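Local coordinates for protein tyrosyl-DNA phosphodiesterase 2 (Danio rerio, PDB 4F1H) that belongs to the endonuclease/exonuclease/phosphatase family, has a DNase I-like fold, and is captured with bound DNA and a magnesium ion, at residues Y50-A55 and F60-D65; Q125-Q130 and T153-A158; V173-G178 and R202-R207. One frame throughout, in Å; residues are numbered along the deposited sequence.

Contact 1: residues Y50-A55 and F60-D65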
loop_
_atom_site.group_PDB
_atom_site.type_symbol
_atom_site.label_atom_id
_atom_site.label_comp_id
_atom_site.label_asym_id
_atom_site.label_seq_id
_atom_site.Cartn_x
_atom_site.Cartn_y
_atom_site.Cartn_z
ATOM N N TYR B 50 -1.397 10.175 -36.253
ATOM C CA TYR B 50 -0.202 10.998 -36.433
ATOM C C TYR B 50 1.111 10.253 -36.117
ATOM O O TYR B 50 2.075 10.302 -36.896
ATOM C CB TYR B 50 -0.271 12.290 -35.633
ATOM C CG TYR B 50 0.939 13.126 -35.952
ATOM C CD1 TYR B 50 1.107 13.665 -37.232
ATOM C CD2 TYR B 50 1.960 13.301 -35.024
ATOM C CE1 TYR B 50 2.240 14.404 -37.565
ATOM C CE2 TYR B 50 3.101 14.054 -35.345
ATOM C CZ TYR B 50 3.227 14.598 -36.620
ATOM O OH TYR B 50 4.343 15.333 -36.957
ATOM N N LEU B 51 1.177 9.597 -34.959
ATOM C CA LEU B 51 2.406 8.885 -34.594
ATOM C C LEU B 51 2.855 7.816 -35.593
ATOM O O LEU B 51 4.048 7.654 -35.825
ATOM C CB LEU B 51 2.271 8.216 -33.224
ATOM C CG LEU B 51 2.006 9.041 -31.984
ATOM C CD1 LEU B 51 1.908 8.059 -30.811
ATOM C CD2 LEU B 51 3.160 10.020 -31.754
ATOM N N LYS B 52 1.907 7.047 -36.122
ATOM C CA LYS B 52 2.201 5.985 -37.079
ATOM C C LYS B 52 2.814 6.547 -38.377
ATOM O O LYS B 52 3.718 5.936 -38.985
ATOM C CB LYS B 52 0.940 5.147 -37.316
ATOM C CG LYS B 52 0.652 4.250 -36.117
ATOM C CD LYS B 52 -0.474 3.220 -36.344
ATOM C CE LYS B 52 -1.774 3.927 -36.575
ATOM N NZ LYS B 52 -2.974 3.087 -36.332
ATOM N N LYS B 53 2.371 7.740 -38.752
ATOM C CA LYS B 53 2.925 8.451 -39.914
ATOM C C LYS B 53 4.377 8.884 -39.702
ATOM O O LYS B 53 5.197 8.817 -40.633
ATOM C CB LYS B 53 2.074 9.696 -40.209
ATOM C CG LYS B 53 1.732 9.942 -41.685
ATOM C CD LYS B 53 2.885 10.572 -42.466
ATOM C CE LYS B 53 2.378 11.306 -43.715
ATOM N NZ LYS B 53 1.372 10.498 -44.477
ATOM N N ARG B 54 4.684 9.341 -38.489
ATOM C CA ARG B 54 5.994 9.914 -38.179
ATOM C C ARG B 54 6.994 8.876 -37.686
ATOM O O ARG B 54 8.130 8.821 -38.159
ATOM C CB ARG B 54 5.858 11.014 -37.116
ATOM C CG ARG B 54 5.519 12.398 -37.648
ATOM C CD ARG B 54 6.763 13.153 -38.126
ATOM N NE ARG B 54 7.788 13.334 -37.090
ATOM C CZ ARG B 54 7.824 14.349 -36.227
ATOM N NH1 ARG B 54 6.878 15.282 -36.243
ATOM N NH2 ARG B 54 8.806 14.428 -35.338
ATOM N N ALA B 55 6.570 8.061 -36.719
ATOM C CA ALA B 55 7.483 7.145 -36.034
ATOM C C ALA B 55 7.612 5.828 -36.766
ATOM O O ALA B 55 7.264 4.747 -36.242
ATOM C CB ALA B 55 7.032 6.932 -34.551
ATOM N N PHE B 60 3.559 -0.872 -33.861
ATOM C CA PHE B 60 2.564 -0.363 -32.894
ATOM C C PHE B 60 1.558 -1.460 -32.511
ATOM O O PHE B 60 1.047 -2.167 -33.396
ATOM C CB PHE B 60 1.745 0.739 -33.551
ATOM C CG PHE B 60 2.416 2.081 -33.586
ATOM C CD1 PHE B 60 3.474 2.321 -34.447
ATOM C CD2 PHE B 60 1.944 3.115 -32.789
ATOM C CE1 PHE B 60 4.098 3.567 -34.492
ATOM C CE2 PHE B 60 2.550 4.380 -32.843
ATOM C CZ PHE B 60 3.636 4.595 -33.696
ATOM N N PHE B 61 1.242 -1.577 -31.212
ATOM C CA PHE B 61 0.109 -2.386 -30.744
ATOM C C PHE B 61 -0.786 -1.470 -29.948
ATOM O O PHE B 61 -0.300 -0.711 -29.124
ATOM C CB PHE B 61 0.618 -3.521 -29.870
ATOM C CG PHE B 61 1.387 -4.531 -30.647
ATOM C CD1 PHE B 61 0.714 -5.560 -31.314
ATOM C CD2 PHE B 61 2.764 -4.386 -30.836
ATOM C CE1 PHE B 61 1.416 -6.470 -32.119
ATOM C CE2 PHE B 61 3.477 -5.292 -31.638
ATOM C CZ PHE B 61 2.801 -6.332 -32.289
ATOM N N GLU B 62 -2.092 -1.545 -30.185
ATOM C CA GLU B 62 -3.034 -0.636 -29.523
ATOM C C GLU B 62 -4.012 -1.415 -28.644
ATOM O O GLU B 62 -4.411 -2.552 -28.980
ATOM C CB GLU B 62 -3.786 0.196 -30.594
ATOM C CG GLU B 62 -2.865 1.126 -31.453
ATOM C CD GLU B 62 -3.566 1.694 -32.734
ATOM O OE1 GLU B 62 -2.875 1.802 -33.786
ATOM O OE2 GLU B 62 -4.775 2.032 -32.674
ATOM N N GLY B 63 -4.412 -0.819 -27.511
ATOM C CA GLY B 63 -5.249 -1.520 -26.545
ATOM C C GLY B 63 -6.734 -1.518 -26.822
ATOM O O GLY B 63 -7.492 -2.234 -26.157
ATOM N N SER B 64 -7.141 -0.751 -27.830
ATOM C CA SER B 64 -8.553 -0.740 -28.301
ATOM C C SER B 64 -8.551 -0.128 -29.696
ATOM O O SER B 64 -7.481 0.291 -30.215
ATOM C CB SER B 64 -9.431 0.086 -27.345
ATOM O OG SER B 64 -10.822 0.082 -27.749
ATOM N N ASP B 65 -9.733 -0.040 -30.305
ATOM C CA ASP B 65 -9.817 0.617 -31.601
ATOM C C ASP B 65 -10.603 1.928 -31.601
ATOM O O ASP B 65 -10.742 2.559 -32.636
ATOM C CB ASP B 65 -10.379 -0.335 -32.645
ATOM C CG ASP B 65 -11.836 -0.600 -32.444
ATOM O OD1 ASP B 65 -12.322 -0.477 -31.274
ATOM O OD2 ASP B 65 -12.510 -0.915 -33.469
#
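Lys-52 lays its aliphatic chain across the ring of Phe-60, with CG of the lysine 3.5 Å from the centroid of the phenyl ring and just 3° off its normal. This is a CH-pi contact over the centre of the face, and it illustrates how a lysine can serve two partners at once: its methylenes pack while its ammonium pairs. The chain bends at chi3 (-64°), which turns the amino end from the ring toward Glu-62. There Lys-52 NZ meets Glu-62 OE1 at 2.9 Å in a salt bridge accepted by the syn lone pair of OE1. The glutamate stretches out to meet it from the other side.

The remainder of the Phe-60 ring is met by the last turn of the helix and the residue that follows it. Leu-51 CB lies 3.9 Å from CE2 of Phe-60, an apolar touch, and Leu-51 O approaches CZ of the same ring at 3.7 Å. That carbonyl also accepts from Ala-55 N at 2.7 Å. At the ring's edge and in its plane sits Ala-55 O, 3.8 Å from Phe-60 CE1, an approach probably helped by the slight positive character of aromatic C-H groups.

The segment axes run nearly antiparallel, at 168° and 11.0 Å apart, as suits a helix returning the chain to an outer strand. Helix 45-54 leads from strand 37-43 to strand 58-62, which lies beyond strand 69-75 at one border of the mixed sheet; Leu-51 reaches down to Leu-40 and Leu-43, while helix 19-33 flanks it through Cys-27.

Contact 2: residues Q125-Q130 and T153-A158. With nucleotides of chain A.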
loop_
_atom_site.group_PDB
_atom_site.type_symbol
_atom_site.label_atom_id
_atom_site.label_comp_id
_atom_site.label_asym_id
_atom_site.label_seq_id
_atom_site.Cartn_x
_atom_site.Cartn_y
_atom_site.Cartn_z
ATOM N N GLN B 125 -10.934 1.303 -4.997
ATOM C CA GLN B 125 -11.393 -0.085 -4.972
ATOM C C GLN B 125 -11.145 -0.791 -6.319
ATOM O O GLN B 125 -10.503 -1.866 -6.355
ATOM C CB GLN B 125 -12.880 -0.186 -4.600
ATOM C CG GLN B 125 -13.412 -1.602 -4.726
ATOM C CD GLN B 125 -14.811 -1.780 -4.133
ATOM O OE1 GLN B 125 -15.578 -0.822 -4.000
ATOM N NE2 GLN B 125 -15.140 -3.013 -3.770
ATOM N N GLU B 126 -11.601 -0.195 -7.415
ATOM C CA GLU B 126 -11.428 -0.867 -8.710
ATOM C C GLU B 126 -9.951 -0.809 -9.114
ATOM O O GLU B 126 -9.402 -1.768 -9.639
ATOM C CB GLU B 126 -12.340 -0.242 -9.763
ATOM C CG GLU B 126 -12.167 -0.716 -11.205
ATOM C CD GLU B 126 -12.414 -2.203 -11.419
ATOM O OE1 GLU B 126 -13.114 -2.880 -10.574
ATOM O OE2 GLU B 126 -11.893 -2.716 -12.448
ATOM N N ARG B 127 -9.296 0.317 -8.850
ATOM C CA ARG B 127 -7.869 0.415 -9.184
ATOM C C ARG B 127 -7.054 -0.673 -8.496
ATOM O O ARG B 127 -6.165 -1.270 -9.102
ATOM C CB ARG B 127 -7.342 1.831 -8.843
ATOM C CG ARG B 127 -5.849 2.010 -8.927
ATOM C CD ARG B 127 -5.541 3.475 -8.965
ATOM N NE ARG B 127 -5.968 4.180 -7.741
ATOM C CZ ARG B 127 -6.959 5.081 -7.696
ATOM N NH1 ARG B 127 -7.653 5.401 -8.793
ATOM N NH2 ARG B 127 -7.236 5.708 -6.543
ATOM N N THR B 128 -7.326 -0.957 -7.224
ATOM C CA THR B 128 -6.507 -1.972 -6.568
ATOM C C THR B 128 -6.880 -3.395 -7.040
ATOM O O THR B 128 -6.009 -4.260 -7.114
ATOM C CB THR B 128 -6.503 -1.820 -5.037
ATOM O OG1 THR B 128 -7.858 -1.802 -4.571
ATOM C CG2 THR B 128 -5.809 -0.521 -4.639
ATOM N N LYS B 129 -8.140 -3.640 -7.402
ATOM C CA LYS B 129 -8.453 -4.944 -8.034
ATOM C C LYS B 129 -7.652 -5.143 -9.323
ATOM O O LYS B 129 -7.145 -6.242 -9.598
ATOM C CB LYS B 129 -9.935 -5.066 -8.361
ATOM C CG LYS B 129 -10.836 -5.023 -7.144
ATOM C CD LYS B 129 -12.289 -5.188 -7.593
ATOM C CE LYS B 129 -13.245 -4.955 -6.428
ATOM N NZ LYS B 129 -14.658 -5.237 -6.818
ATOM N N GLN B 130 -7.514 -4.071 -10.102
ATOM C CA GLN B 130 -6.703 -4.133 -11.327
ATOM C C GLN B 130 -5.239 -4.310 -10.995
ATOM O O GLN B 130 -4.549 -5.091 -11.632
ATOM C CB GLN B 130 -6.937 -2.862 -12.179
ATOM C CG GLN B 130 -8.366 -2.717 -12.657
ATOM C CD GLN B 130 -8.618 -1.366 -13.304
ATOM O OE1 GLN B 130 -7.691 -0.558 -13.400
ATOM N NE2 GLN B 130 -9.858 -1.102 -13.709
ATOM N N THR B 153 -0.466 4.173 -13.468
ATOM C CA THR B 153 -1.131 3.310 -12.509
ATOM C C THR B 153 -2.148 4.088 -11.663
ATOM O O THR B 153 -2.916 3.464 -10.950
ATOM C CB THR B 153 -0.123 2.708 -11.535
ATOM O OG1 THR B 153 0.371 3.748 -10.661
ATOM C CG2 THR B 153 1.012 1.998 -12.251
ATOM N N ASN B 154 -2.116 5.438 -11.684
ATOM C CA ASN B 154 -2.943 6.243 -10.779
ATOM C C ASN B 154 -2.803 5.877 -9.302
ATOM O O ASN B 154 -3.691 6.177 -8.476
ATOM C CB ASN B 154 -4.415 6.203 -11.225
ATOM C CG ASN B 154 -4.675 7.159 -12.339
ATOM O OD1 ASN B 154 -4.499 8.365 -12.153
ATOM N ND2 ASN B 154 -5.095 6.658 -13.509
ATOM N N LEU B 155 -1.695 5.234 -8.969
ATOM C CA LEU B 155 -1.540 4.702 -7.600
ATOM C C LEU B 155 -1.125 5.744 -6.586
ATOM O O LEU B 155 -0.384 6.703 -6.864
ATOM C CB LEU B 155 -0.489 3.577 -7.571
ATOM C CG LEU B 155 -1.063 2.264 -8.124
ATOM C CD1 LEU B 155 0.091 1.261 -8.384
ATOM C CD2 LEU B 155 -2.214 1.647 -7.280
ATOM N N ARG B 156 -1.612 5.516 -5.377
ATOM C CA ARG B 156 -1.091 6.207 -4.187
ATOM C C ARG B 156 -0.270 5.155 -3.425
ATOM O O ARG B 156 -0.595 3.958 -3.506
ATOM C CB ARG B 156 -2.293 6.624 -3.352
ATOM C CG ARG B 156 -2.971 7.885 -3.817
ATOM C CD ARG B 156 -3.730 7.730 -5.131
ATOM N NE ARG B 156 -4.339 9.009 -5.473
ATOM C CZ ARG B 156 -5.049 9.261 -6.566
ATOM N NH1 ARG B 156 -5.256 8.329 -7.532
ATOM N NH2 ARG B 156 -5.554 10.482 -6.686
ATOM N N ASP B 157 0.792 5.567 -2.717
ATOM C CA ASP B 157 1.661 4.605 -2.011
ATOM C C ASP B 157 0.888 3.634 -1.134
ATOM O O ASP B 157 1.232 2.438 -1.066
ATOM C CB ASP B 157 2.682 5.291 -1.097
ATOM C CG ASP B 157 3.703 6.097 -1.848
ATOM O OD1 ASP B 157 3.784 5.995 -3.093
ATOM O OD2 ASP B 157 4.443 6.838 -1.171
ATOM N N ALA B 158 -0.114 4.143 -0.415
ATOM C CA ALA B 158 -0.851 3.235 0.452
ATOM C C ALA B 158 -1.642 2.159 -0.286
ATOM O O ALA B 158 -1.890 1.071 0.246
ATOM C CB ALA B 158 -1.742 4.013 1.362
ATOM O OP3 DT A 1 -5.814 9.045 -15.346
ATOM P P DT A 1 -4.982 10.246 -15.025
ATOM O OP1 DT A 1 -4.444 10.979 -16.161
ATOM O OP2 DT A 1 -3.770 9.889 -14.206
ATOM O "O5'" DT A 1 -5.879 11.154 -14.084
ATOM C "C5'" DT A 1 -5.450 12.509 -13.869
ATOM C "C4'" DT A 1 -6.504 13.155 -12.993
ATOM O "O4'" DT A 1 -7.647 13.412 -13.855
ATOM C "C3'" DT A 1 -7.007 12.309 -11.817
ATOM O "O3'" DT A 1 -7.391 13.192 -10.745
ATOM C "C2'" DT A 1 -8.247 11.624 -12.383
ATOM C "C1'" DT A 1 -8.788 12.727 -13.293
ATOM N N1 DT A 1 -9.681 12.230 -14.380
ATOM C C2 DT A 1 -10.994 12.660 -14.385
ATOM O O2 DT A 1 -11.464 13.419 -13.523
ATOM N N3 DT A 1 -11.744 12.149 -15.412
ATOM C C4 DT A 1 -11.337 11.288 -16.427
ATOM O O4 DT A 1 -12.118 10.904 -17.318
ATOM C C5 DT A 1 -9.942 10.891 -16.346
ATOM C C7 DT A 1 -9.370 9.933 -17.346
ATOM C C6 DT A 1 -9.178 11.368 -15.352
ATOM P P DG A 2 -7.557 12.641 -9.262
ATOM O OP1 DG A 2 -6.581 11.538 -9.049
ATOM O OP2 DG A 2 -9.023 12.438 -8.962
ATOM O "O5'" DG A 2 -7.187 13.911 -8.362
ATOM C "C5'" DG A 2 -5.879 14.452 -8.510
ATOM C "C4'" DG A 2 -5.498 15.025 -7.160
ATOM O "O4'" DG A 2 -6.233 16.271 -6.962
ATOM C "C3'" DG A 2 -5.767 14.155 -5.941
ATOM O "O3'" DG A 2 -4.539 14.207 -5.207
ATOM C "C2'" DG A 2 -6.887 14.896 -5.205
ATOM C "C1'" DG A 2 -6.590 16.339 -5.599
ATOM N N9 DG A 2 -7.728 17.249 -5.546
ATOM C C8 DG A 2 -8.941 17.165 -6.237
ATOM N N7 DG A 2 -9.755 18.183 -5.966
ATOM C C5 DG A 2 -9.014 18.960 -5.039
ATOM C C6 DG A 2 -9.346 20.168 -4.360
ATOM O O6 DG A 2 -10.385 20.818 -4.467
ATOM N N1 DG A 2 -8.330 20.625 -3.518
ATOM C C2 DG A 2 -7.114 19.982 -3.367
ATOM N N2 DG A 2 -6.226 20.532 -2.519
ATOM N N3 DG A 2 -6.801 18.836 -3.970
ATOM C C4 DG A 2 -7.779 18.404 -4.804
ATOM P P DC A 3 -4.225 13.172 -4.014
ATOM O OP1 DC A 3 -4.502 11.807 -4.478
ATOM O OP2 DC A 3 -4.874 13.678 -2.754
ATOM O "O5'" DC A 3 -2.657 13.364 -3.846
ATOM C "C5'" DC A 3 -2.182 14.730 -3.733
ATOM C "C4'" DC A 3 -0.690 14.649 -3.547
ATOM O "O4'" DC A 3 -0.095 16.000 -3.573
ATOM C "C3'" DC A 3 -0.242 13.970 -2.259
ATOM O "O3'" DC A 3 0.777 13.045 -2.634
ATOM C "C2'" DC A 3 0.270 15.151 -1.412
ATOM C "C1'" DC A 3 0.828 16.077 -2.490
ATOM N N1 DC A 3 0.821 17.524 -2.157
ATOM C C2 DC A 3 2.009 18.244 -2.355
ATOM O O2 DC A 3 3.027 17.653 -2.753
ATOM N N3 DC A 3 2.001 19.580 -2.074
ATOM C C4 DC A 3 0.872 20.155 -1.630
ATOM N N4 DC A 3 0.920 21.471 -1.367
ATOM C C5 DC A 3 -0.351 19.427 -1.430
ATOM C C6 DC A 3 -0.331 18.116 -1.716
#
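Arg-127 reaches from its helix to the loop 153-156, where its methylenes pack and its guanidinium lies flat against the backbone and Arg-156. CG of Arg-127 lies 4.0 Å from CD2 of Leu-155 as the two chains run alongside one another, head to tail, and CD of Arg-127 is 3.7 Å from CB of Asn-154. With CG anti to its own backbone nitrogen (chi1 171°), the arginine stretches straight toward the loop before bending at chi3.

Flat groups come next. One face of the Arg-127 guanidinium carries both Asn-154 O and NH1 of Arg-156, each toward the rim; the arginine planes are 30° apart. NH2 of Arg-127 and NH1 of Arg-156 stand 3.4 Å from each other, both donors. The polar partners of the Arg-127 guanidinium lie outside the two segments: NE pairs with Glu-159 in a salt bridge, and NH1 donates to the carbonyls of Glu-118 and Cys-120.

The loop is organised by bonds of its own. Thr-153 OG1, itself bonded to Phe-205 O, accepts from Leu-155 N at 3.1 Å, an ST turn within Gly-Asp-Thr-Asn, this protein's version of the Gly-Asp-X-Asn motif of the DNase I-like family. Arg-156, at the N-cap position of helix 157-161, donates from NH1 to Asn-154 O at 2.8 Å, tilted from the carbonyl plane.

The phosphates are met at the NE/NH2 edge of the Arg-156 guanidinium, near its plane. Arg-156 NE and NH2 both reach OP1 of DC3 of chain A, NE at 3.0 Å, and NH2 also binds OP1 of DG2 of chain A at 2.8 Å, so one group spans two phosphates. Asn-154 ND2 donates to OP3 of DT1 of chain A at 3.1 Å (160°) as well as to Leu-117 O.

Contact 3: residues V173-G178 and R202-R207. With nucleotides of chain A.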
loop_
_atom_site.group_PDB
_atom_site.type_symbol
_atom_site.label_atom_id
_atom_site.label_comp_id
_atom_site.label_asym_id
_atom_site.label_seq_id
_atom_site.Cartn_x
_atom_site.Cartn_y
_atom_site.Cartn_z
ATOM N N VAL B 173 10.929 0.601 -10.038
ATOM C CA VAL B 173 12.238 1.127 -10.467
ATOM C C VAL B 173 12.641 2.421 -9.739
ATOM O O VAL B 173 13.820 2.604 -9.357
ATOM C CB VAL B 173 12.297 1.290 -12.015
ATOM C CG1 VAL B 173 13.552 2.010 -12.466
ATOM C CG2 VAL B 173 12.182 -0.081 -12.689
ATOM N N TRP B 174 11.683 3.332 -9.545
ATOM C CA TRP B 174 12.013 4.568 -8.860
ATOM C C TRP B 174 12.514 4.267 -7.439
ATOM O O TRP B 174 13.472 4.900 -6.982
ATOM C CB TRP B 174 10.806 5.506 -8.817
ATOM C CG TRP B 174 11.056 6.730 -8.031
ATOM C CD1 TRP B 174 11.769 7.822 -8.442
ATOM C CD2 TRP B 174 10.579 7.026 -6.705
ATOM N NE1 TRP B 174 11.755 8.788 -7.454
ATOM C CE2 TRP B 174 11.045 8.320 -6.380
ATOM C CE3 TRP B 174 9.807 6.325 -5.768
ATOM C CZ2 TRP B 174 10.783 8.926 -5.133
ATOM C CZ3 TRP B 174 9.533 6.921 -4.532
ATOM C CH2 TRP B 174 10.025 8.214 -4.227
ATOM N N GLU B 175 11.869 3.333 -6.741
ATOM C CA GLU B 175 12.330 2.952 -5.389
ATOM C C GLU B 175 13.714 2.329 -5.462
ATOM O O GLU B 175 14.626 2.680 -4.699
ATOM C CB GLU B 175 11.351 1.955 -4.753
ATOM C CG GLU B 175 9.988 2.561 -4.514
ATOM C CD GLU B 175 9.023 1.594 -3.846
ATOM O OE1 GLU B 175 9.278 0.364 -3.826
ATOM O OE2 GLU B 175 7.998 2.085 -3.335
ATOM N N GLN B 176 13.878 1.409 -6.398
ATOM C CA GLN B 176 15.131 0.672 -6.545
ATOM C C GLN B 176 16.286 1.625 -6.857
ATOM O O GLN B 176 17.435 1.399 -6.424
ATOM C CB GLN B 176 14.965 -0.393 -7.641
ATOM C CG GLN B 176 16.110 -1.384 -7.756
ATOM C CD GLN B 176 16.166 -2.337 -6.569
ATOM O OE1 GLN B 176 15.159 -2.589 -5.901
ATOM N NE2 GLN B 176 17.351 -2.869 -6.299
ATOM N N LEU B 177 15.995 2.718 -7.571
ATOM C CA LEU B 177 17.037 3.675 -7.935
ATOM C C LEU B 177 17.323 4.700 -6.828
ATOM O O LEU B 177 18.124 5.619 -7.015
ATOM C CB LEU B 177 16.730 4.376 -9.271
ATOM C CG LEU B 177 16.865 3.490 -10.508
ATOM C CD1 LEU B 177 16.433 4.241 -11.768
ATOM C CD2 LEU B 177 18.306 3.017 -10.663
ATOM N N GLY B 178 16.681 4.535 -5.683
ATOM C CA GLY B 178 17.022 5.357 -4.529
ATOM C C GLY B 178 16.015 6.407 -4.101
ATOM O O GLY B 178 16.344 7.329 -3.323
ATOM N N ARG B 202 0.752 16.780 -6.237
ATOM C CA ARG B 202 2.000 16.247 -6.802
ATOM C C ARG B 202 1.956 14.741 -6.563
ATOM O O ARG B 202 2.095 14.299 -5.434
ATOM C CB ARG B 202 3.231 16.870 -6.099
ATOM C CG ARG B 202 3.226 18.412 -6.101
ATOM C CD ARG B 202 4.513 19.008 -5.486
ATOM N NE ARG B 202 5.632 19.028 -6.426
ATOM C CZ ARG B 202 6.909 19.168 -6.062
ATOM N NH1 ARG B 202 7.229 19.289 -4.779
ATOM N NH2 ARG B 202 7.870 19.183 -6.982
ATOM N N CYS B 203 1.743 13.963 -7.625
ATOM C CA CYS B 203 1.418 12.542 -7.514
ATOM C C CYS B 203 2.377 11.674 -8.320
ATOM O O CYS B 203 2.853 12.086 -9.405
ATOM C CB CYS B 203 0.023 12.327 -8.096
ATOM S SG CYS B 203 -1.239 13.262 -7.182
ATOM N N ARG B 204 2.693 10.495 -7.799
ATOM C CA ARG B 204 3.575 9.590 -8.537
ATOM C C ARG B 204 2.700 8.504 -9.177
ATOM O O ARG B 204 2.660 7.372 -8.724
ATOM C CB ARG B 204 4.649 8.983 -7.625
ATOM C CG ARG B 204 5.739 8.198 -8.417
ATOM C CD ARG B 204 6.924 7.813 -7.537
ATOM N NE ARG B 204 6.610 6.716 -6.602
ATOM C CZ ARG B 204 6.733 5.417 -6.873
ATOM N NH1 ARG B 204 7.112 5.000 -8.087
ATOM N NH2 ARG B 204 6.458 4.527 -5.940
ATOM N N PHE B 205 1.997 8.879 -10.237
ATOM C CA PHE B 205 1.006 7.989 -10.878
ATOM C C PHE B 205 1.677 7.031 -11.860
ATOM O O PHE B 205 1.208 5.905 -12.061
ATOM C CB PHE B 205 -0.034 8.840 -11.647
ATOM C CG PHE B 205 -1.045 9.544 -10.762
ATOM C CD1 PHE B 205 -1.318 9.089 -9.459
ATOM C CD2 PHE B 205 -1.739 10.647 -11.254
ATOM C CE1 PHE B 205 -2.286 9.766 -8.667
ATOM C CE2 PHE B 205 -2.673 11.308 -10.476
ATOM C CZ PHE B 205 -2.954 10.845 -9.177
ATOM N N ASP B 206 2.767 7.490 -12.482
ATOM C CA ASP B 206 3.409 6.713 -13.518
ATOM C C ASP B 206 4.523 5.935 -12.876
ATOM O O ASP B 206 5.402 6.523 -12.222
ATOM C CB ASP B 206 3.907 7.697 -14.570
ATOM C CG ASP B 206 2.738 8.473 -15.163
ATOM O OD1 ASP B 206 2.025 7.894 -16.037
ATOM O OD2 ASP B 206 2.441 9.606 -14.708
ATOM N N ARG B 207 4.473 4.609 -13.039
ATOM C CA ARG B 207 5.394 3.713 -12.348
ATOM C C ARG B 207 5.832 2.583 -13.240
ATOM O O ARG B 207 5.113 2.205 -14.172
ATOM C CB ARG B 207 4.767 3.111 -11.067
ATOM C CG ARG B 207 4.171 4.160 -10.102
ATOM C CD ARG B 207 3.733 3.527 -8.773
ATOM N NE ARG B 207 3.247 4.606 -7.922
ATOM C CZ ARG B 207 3.109 4.553 -6.593
ATOM N NH1 ARG B 207 3.386 3.437 -5.916
ATOM N NH2 ARG B 207 2.686 5.640 -5.945
ATOM P P DC A 3 -4.225 13.172 -4.014
ATOM O OP1 DC A 3 -4.502 11.807 -4.478
ATOM O OP2 DC A 3 -4.874 13.678 -2.754
ATOM O "O5'" DC A 3 -2.657 13.364 -3.846
ATOM C "C5'" DC A 3 -2.182 14.730 -3.733
ATOM C "C4'" DC A 3 -0.690 14.649 -3.547
ATOM O "O4'" DC A 3 -0.095 16.000 -3.573
ATOM C "C3'" DC A 3 -0.242 13.970 -2.259
ATOM O "O3'" DC A 3 0.777 13.045 -2.634
ATOM C "C2'" DC A 3 0.270 15.151 -1.412
ATOM C "C1'" DC A 3 0.828 16.077 -2.490
ATOM N N1 DC A 3 0.821 17.524 -2.157
ATOM C C2 DC A 3 2.009 18.244 -2.355
ATOM O O2 DC A 3 3.027 17.653 -2.753
ATOM N N3 DC A 3 2.001 19.580 -2.074
ATOM C C4 DC A 3 0.872 20.155 -1.630
ATOM N N4 DC A 3 0.920 21.471 -1.367
ATOM C C5 DC A 3 -0.351 19.427 -1.430
ATOM C C6 DC A 3 -0.331 18.116 -1.716
HETATM O O HOH W 1 7.022 4.411 -3.107
#
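Trp-174 and Arg-204 lie nearly face to face, the indole and guanidinium planes 26° apart. CE3 of the tryptophan stands 3.3 Å from NE of Arg-204 and sits over the middle of the guanidinium, while CD of Arg-204 lies above the rim of the six-membered ring, 4.0 Å from its centroid, in a CH-pi contact. The arginine runs extended from the break in the strand and then turns at chi3 (73°), which lays its flat end along the indole.

On the opposite face of that guanidinium comes NE of Arg-207, so Arg-204 is sandwiched. Arg-207 is held there by its own side-on grip: NE at 2.9 Å and NH2 at 3.3 Å both donate to Arg-204 O, in the plane of the Arg-207 group. This carbonyl belongs to the break in strand 202-211, while the opposing helix 173-176 ends in a Schellman motif at Gly-178.

Glu-175 lies roughly perpendicular to Arg-204. Its OE2 makes only a long salt bridge to Arg-204 NH2, 3.9 Å, with a water between them bonded weakly to the arginine; Asp-172 pairs with NH1. At the strand's start, Arg-202 N donates to O4' of DC3 of chain A at 2.9 Å, almost straight (176°).

Contacts 2 and 3 are joined, their centres 14 Å apart. Asp-157 OD1 forms a salt bridge of 3.1 Å with Arg-207 NH2, and NH1 of Arg-156 packs 3.5 Å from CE1 of Phe-205. Both also hold DC3 of chain A, contact 2 at its phosphate and contact 3 at its sugar, so one nucleotide is touched by both. The bound magnesium ion lies about 7 Å from the Asn-154 side chain of contact 2. Contact 1 stands apart, across the centre of the chain, with its centre 27 Å from contact 2 and 26 Å from contact 3; its nearest atom is about 14 Å from the DNA.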